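Local coordinates for p1 (Rice yellow mottle virus, PDB 6TY2), which acts as a viral suppressor of RNA silencing with a role in virus spread, and probably binds RNA, this chain being its C-terminal zinc-binding part, at residues A[7-11]-A[39-44]; A[29-33]-A[51-55]. One frame throughout, in Å; residues are numbered along the deposited sequence.

Contact 1: A[7-11]-A[39-44]. With ZN (zinc ion), chain C.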
loop_
_atom_site.group_PDB
_atom_site.type_symbol
_atom_site.label_atom_id
_atom_site.label_comp_id
_atom_site.label_asym_id
_atom_site.label_seq_id
_atom_site.Cartn_x
_atom_site.Cartn_y
_atom_site.Cartn_z
ATOM N N GLU A 7 6.548 -9.741 11.883
ATOM C CA GLU A 7 6.383 -8.752 10.817
ATOM C C GLU A 7 5.517 -7.567 11.254
ATOM O O GLU A 7 5.702 -6.453 10.771
ATOM C CB GLU A 7 5.795 -9.407 9.562
ATOM C CG GLU A 7 6.826 -10.236 8.798
ATOM C CD GLU A 7 6.231 -10.997 7.621
ATOM O OE1 GLU A 7 6.932 -11.188 6.605
ATOM O OE2 GLU A 7 5.064 -11.419 7.713
ATOM N N HIS A 8 4.573 -7.795 12.163
ATOM C CA HIS A 8 3.816 -6.681 12.741
ATOM C C HIS A 8 4.745 -5.776 13.550
ATOM O O HIS A 8 4.628 -4.554 13.488
ATOM C CB HIS A 8 2.682 -7.184 13.627
ATOM C CG HIS A 8 1.566 -7.836 12.877
ATOM N ND1 HIS A 8 0.604 -8.596 13.502
ATOM C CD2 HIS A 8 1.248 -7.830 11.558
ATOM C CE1 HIS A 8 -0.251 -9.043 12.600
ATOM N NE2 HIS A 8 0.112 -8.587 11.416
ATOM N N GLN A 9 5.662 -6.385 14.306
ATOM C CA GLN A 9 6.648 -5.641 15.094
ATOM C C GLN A 9 7.550 -4.787 14.225
ATOM O O GLN A 9 7.749 -3.602 14.505
ATOM C CB GLN A 9 7.522 -6.585 15.934
ATOM C CG GLN A 9 6.878 -7.034 17.246
ATOM C CD GLN A 9 7.832 -7.828 18.158
ATOM O OE1 GLN A 9 8.690 -8.577 17.688
ATOM N NE2 GLN A 9 7.681 -7.652 19.468
ATOM N N GLU A 10 8.113 -5.386 13.181
ATOM C CA GLU A 10 9.018 -4.655 12.310
ATOM C C GLU A 10 8.266 -3.543 11.579
ATOM O O GLU A 10 8.772 -2.434 11.441
ATOM C CB GLU A 10 9.701 -5.574 11.286
ATOM C CG GLU A 10 9.983 -7.015 11.716
ATOM C CD GLU A 10 10.983 -7.173 12.864
ATOM O OE1 GLU A 10 12.126 -6.663 12.752
ATOM O OE2 GLU A 10 10.629 -7.840 13.872
ATOM N N ARG A 11 7.064 -3.835 11.109
ATOM C CA ARG A 11 6.275 -2.800 10.456
ATOM C C ARG A 11 5.859 -1.701 11.443
ATOM O O ARG A 11 5.897 -0.521 11.109
ATOM C CB ARG A 11 5.041 -3.393 9.782
ATOM C CG ARG A 11 4.273 -2.363 8.983
ATOM C CD ARG A 11 3.864 -2.930 7.645
ATOM N NE ARG A 11 2.849 -2.099 7.000
ATOM C CZ ARG A 11 3.129 -1.084 6.192
ATOM N NH1 ARG A 11 4.397 -0.762 5.943
ATOM N NH2 ARG A 11 2.141 -0.384 5.636
ATOM N N CYS A 39 -4.800 -5.352 9.772
ATOM C CA CYS A 39 -3.465 -5.509 9.204
ATOM C C CYS A 39 -3.442 -5.182 7.706
ATOM O O CYS A 39 -4.374 -5.530 6.989
ATOM C CB CYS A 39 -3.006 -6.941 9.462
ATOM S SG CYS A 39 -1.573 -7.490 8.611
ATOM N N ASP A 40 -2.401 -4.515 7.220
ATOM C CA ASP A 40 -2.413 -4.131 5.810
ATOM C C ASP A 40 -1.334 -4.850 5.005
ATOM O O ASP A 40 -0.939 -4.393 3.943
ATOM C CB ASP A 40 -2.283 -2.608 5.649
ATOM C CG ASP A 40 -1.002 -2.040 6.251
ATOM O OD1 ASP A 40 -0.202 -2.817 6.794
ATOM O OD2 ASP A 40 -0.788 -0.804 6.175
ATOM N N ILE A 41 -0.877 -5.987 5.509
ATOM C CA ILE A 41 0.082 -6.821 4.781
ATOM C C ILE A 41 -0.669 -7.904 4.010
ATOM O O ILE A 41 -1.191 -8.832 4.605
ATOM C CB ILE A 41 1.092 -7.466 5.732
ATOM C CG1 ILE A 41 1.703 -6.409 6.655
ATOM C CG2 ILE A 41 2.167 -8.212 4.953
ATOM C CD1 ILE A 41 2.644 -6.995 7.696
ATOM N N PRO A 42 -0.754 -7.771 2.680
ATOM C CA PRO A 42 -1.591 -8.676 1.883
ATOM C C PRO A 42 -1.261 -10.139 2.097
ATOM O O PRO A 42 -2.164 -10.971 2.108
ATOM C CB PRO A 42 -1.283 -8.259 0.443
ATOM C CG PRO A 42 -0.846 -6.840 0.561
ATOM C CD PRO A 42 -0.068 -6.778 1.843
ATOM N N GLU A 43 0.018 -10.434 2.287
ATOM C CA GLU A 43 0.487 -11.797 2.473
ATOM C C GLU A 43 -0.138 -12.422 3.718
ATOM O O GLU A 43 -0.314 -13.634 3.795
ATOM C CB GLU A 43 2.023 -11.825 2.568
ATOM C CG GLU A 43 2.770 -11.413 1.288
ATOM C CD GLU A 43 2.755 -9.905 1.029
ATOM O OE1 GLU A 43 2.414 -9.128 1.941
ATOM O OE2 GLU A 43 3.092 -9.490 -0.097
ATOM N N HIS A 44 -0.489 -11.583 4.686
ATOM C CA HIS A 44 -1.116 -12.052 5.916
ATOM C C HIS A 44 -2.615 -12.339 5.783
ATOM O O HIS A 44 -3.220 -12.873 6.706
ATOM C CB HIS A 44 -0.930 -11.030 7.035
ATOM C CG HIS A 44 0.462 -10.955 7.576
ATOM N ND1 HIS A 44 0.784 -10.193 8.673
ATOM C CD2 HIS A 44 1.607 -11.562 7.186
ATOM C CE1 HIS A 44 2.075 -10.321 8.931
ATOM N NE2 HIS A 44 2.597 -11.147 8.044
HETATM ZN ZN ZN C . -0.905 -9.343 9.804
#
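His8, on helix 3-24, and Cys39 and His44, in the loop that follows it, converge on one zinc ion. His8 binds through NE2, 2.1 Å from the zinc, Cys39 through SG at 2.3 Å and His44 through ND1 at 2.2 Å. The two imidazoles thus use different nitrogens, and their planes stand 64° apart. Cys48 SG completes the four ligands.

Because ND1 of His44 is on the metal, its NE2 faces the helix and donates to Glu7 OE2 at 2.5 Å, close to the plane of the His44 ring and nearly along the carboxylate C-O axis. Glu7 is a second-shell residue; with zinc on ND1 and the carboxylate on NE2, the ring is held at both nitrogens. The negative charge may also strengthen the imidazole as a zinc ligand. The backbone N of Ile41 donates to Cys39 SG, 3.5 Å away, in a nearly straight bond.

A salt bridge ties the next helical turn. Arg11 sends CG away from its backbone N (chi1 -174°) and bends at chi2, bringing NE to Asp40 OD1 at 3.1 Å and NH2 to OD2 at 3.0 Å, side-on.

Ile41 packs between the zinc ligands and this bridge, CD1 at the His8 ring edge and CG1 beside Arg11 CD. One ligand from a helix and three from the following loop, in the order His-Cys-His-Cys, make this a zinc-finger site.

Contact 2: A[29-33]-A[51-55]; sequences ASLVY and VKYLN
Asn55 turns its CG away from its own carbonyl carbon (chi1 -76°), which carries the side-chain amide across to the backbone of Val32, while Val32 sets CG1 between its backbone N and carbonyl carbon (chi1 56°), pressing that methyl against Leu54 and Asn55. Both segments are irregular, and the contact depends on these few groups.

The amide of Asn55 binds both polar backbone atoms of one residue. Its OD1 accepts from Val32 N at 2.6 Å in a nearly straight bond, N-H...O 168°, and its ND2 donates to Val32 O at 3.2 Å. Each acceptor is approached in its carbonyl plane. Two bonds of opposite sense fix the rotation of the amide and tell its oxygen from its nitrogen.

Apolar atoms close round this pair. Leu31 CD2 lies 3.6 Å from Asn55 OD1, its side chain crossing that of Asn55 at about a right angle. Val32 CG1 is tightly packed, 3.1 Å from Asn55 OD1 and 3.2 Å from Leu54 O, and it also meets Leu54 CG at 3.4 Å. A type I beta turn from Val51 to Leu54, closed by Leu54 N to Val51 O at 3.1 Å, presents Leu54, and Asn55 follows directly.

Leu31 N bonds Asn19 OD1 and Tyr33 OH bonds Ser16 OG, joining segment 29-33 to helix 3-24. On the turn, Lys52 NZ reaches Ala29 O and Leu31 O of the second subunit, and Tyr53 packs on Val32 of that subunit.

With its amide meeting the N-H and the C=O of one residue, Asn55 imitates the way a neighbouring strand would pair with it, so the end of the modelled chain is pinned at the surface by two directional bonds, with Val32 and Leu54 packed alongside.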
loop_
_atom_site.group_PDB
_atom_site.type_symbol
_atom_site.label_atom_id
_atom_site.label_comp_id
_atom_site.label_asym_id
_atom_site.label_seq_id
_atom_site.Cartn_x
_atom_site.Cartn_y
_atom_site.Cartn_z
ATOM N N ALA A 29 0.580 12.875 13.035
ATOM C CA ALA A 29 0.975 11.470 13.059
ATOM C C ALA A 29 -0.170 10.597 12.557
ATOM O O ALA A 29 -0.961 10.097 13.351
ATOM C CB ALA A 29 1.384 11.050 14.460
ATOM N N SER A 30 -0.240 10.396 11.244
ATOM C CA SER A 30 -1.381 9.730 10.620
ATOM C C SER A 30 -1.314 8.196 10.550
ATOM O O SER A 30 -2.338 7.541 10.358
ATOM C CB SER A 30 -1.575 10.289 9.204
ATOM O OG SER A 30 -0.333 10.390 8.520
ATOM N N LEU A 31 -0.132 7.611 10.705
ATOM C CA LEU A 31 -0.008 6.166 10.540
ATOM C C LEU A 31 -0.551 5.408 11.768
ATOM O O LEU A 31 -0.494 5.882 12.907
ATOM C CB LEU A 31 1.451 5.784 10.243
ATOM C CG LEU A 31 2.010 6.324 8.917
ATOM C CD1 LEU A 31 3.486 6.010 8.747
ATOM C CD2 LEU A 31 1.230 5.774 7.737
ATOM N N VAL A 32 -1.112 4.235 11.518
ATOM C CA VAL A 32 -1.800 3.496 12.566
ATOM C C VAL A 32 -1.138 2.148 12.693
ATOM O O VAL A 32 -0.661 1.591 11.705
ATOM C CB VAL A 32 -3.309 3.363 12.257
ATOM C CG1 VAL A 32 -3.497 2.736 10.938
ATOM C CG2 VAL A 32 -4.042 2.567 13.316
ATOM N N TYR A 33 -1.081 1.634 13.914
ATOM C CA TYR A 33 -0.338 0.420 14.186
ATOM C C TYR A 33 -1.097 -0.858 13.776
ATOM O O TYR A 33 -2.318 -0.911 13.799
ATOM C CB TYR A 33 0.020 0.370 15.664
ATOM C CG TYR A 33 1.073 1.371 16.117
ATOM C CD1 TYR A 33 2.353 1.356 15.580
ATOM C CD2 TYR A 33 0.795 2.289 17.118
ATOM C CE1 TYR A 33 3.326 2.248 16.015
ATOM C CE2 TYR A 33 1.760 3.186 17.571
ATOM C CZ TYR A 33 3.024 3.159 17.017
ATOM O OH TYR A 33 3.984 4.047 17.455
ATOM N N VAL A 51 -6.953 -5.064 6.030
ATOM C CA VAL A 51 -7.500 -3.731 5.952
ATOM C C VAL A 51 -6.555 -2.962 5.058
ATOM O O VAL A 51 -5.560 -2.406 5.526
ATOM C CB VAL A 51 -7.609 -3.093 7.339
ATOM C CG1 VAL A 51 -8.139 -1.659 7.239
ATOM C CG2 VAL A 51 -8.502 -3.961 8.211
ATOM N N LYS A 52 -6.866 -2.972 3.764
ATOM C CA LYS A 52 -5.890 -2.685 2.724
ATOM C C LYS A 52 -5.290 -1.283 2.808
ATOM O O LYS A 52 -4.109 -1.080 2.508
ATOM C CB LYS A 52 -6.535 -2.879 1.360
ATOM C CG LYS A 52 -5.594 -2.690 0.193
ATOM C CD LYS A 52 -6.372 -2.824 -1.108
ATOM C CE LYS A 52 -5.493 -2.687 -2.319
ATOM N NZ LYS A 52 -6.334 -2.921 -3.542
ATOM N N TYR A 53 -6.114 -0.327 3.212
ATOM C CA TYR A 53 -5.713 1.069 3.222
ATOM C C TYR A 53 -5.644 1.611 4.645
ATOM O O TYR A 53 -5.907 2.785 4.906
ATOM C CB TYR A 53 -6.672 1.878 2.373
ATOM C CG TYR A 53 -6.582 1.550 0.899
ATOM C CD1 TYR A 53 -5.578 2.090 0.126
ATOM C CD2 TYR A 53 -7.499 0.701 0.293
ATOM C CE1 TYR A 53 -5.483 1.819 -1.210
ATOM C CE2 TYR A 53 -7.420 0.411 -1.066
ATOM C CZ TYR A 53 -6.400 0.981 -1.809
ATOM O OH TYR A 53 -6.274 0.736 -3.149
ATOM N N LEU A 54 -5.253 0.728 5.551
ATOM C CA LEU A 54 -5.072 1.061 6.956
ATOM C C LEU A 54 -4.191 2.293 7.094
ATOM O O LEU A 54 -4.441 3.148 7.928
ATOM C CB LEU A 54 -4.456 -0.132 7.693
ATOM C CG LEU A 54 -4.236 -0.120 9.201
ATOM C CD1 LEU A 54 -5.556 -0.094 9.953
ATOM C CD2 LEU A 54 -3.415 -1.330 9.604
ATOM N N ASN A 55 -3.182 2.391 6.237
ATOM C CA ASN A 55 -2.256 3.506 6.282
ATOM C C ASN A 55 -2.159 4.332 4.989
ATOM O O ASN A 55 -1.648 3.857 3.970
ATOM C CB ASN A 55 -0.880 2.969 6.683
ATOM C CG ASN A 55 -0.804 2.660 8.168
ATOM O OD1 ASN A 55 -1.203 3.477 8.984
ATOM N ND2 ASN A 55 -0.336 1.477 8.517
#

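In the fold
Contacts 1 and 2 alternate along the sequence, 7-11, 29-33, 39-44, 51-55, so the helix and the chain that follows it interlock in two crossing pairings. Their centres lie 11 Å apart on opposite sides of the chain's centre, yet they touch. Cys39 O and Val51 N, 2.8 Å apart, probably form a hydrogen bond that fastens ligand residue Cys39 to the start of the turn 51-54. Asp40 OD2 and Asn55 ND2, at 3.3 Å, make a weak one, so the carboxylate held by Arg11 also meets the amide that binds Val32. Leu34 is touched from both contacts. The nearest side-chain atom of Leu54 is about 8 Å from the zinc, so contact 2 adds no ligand.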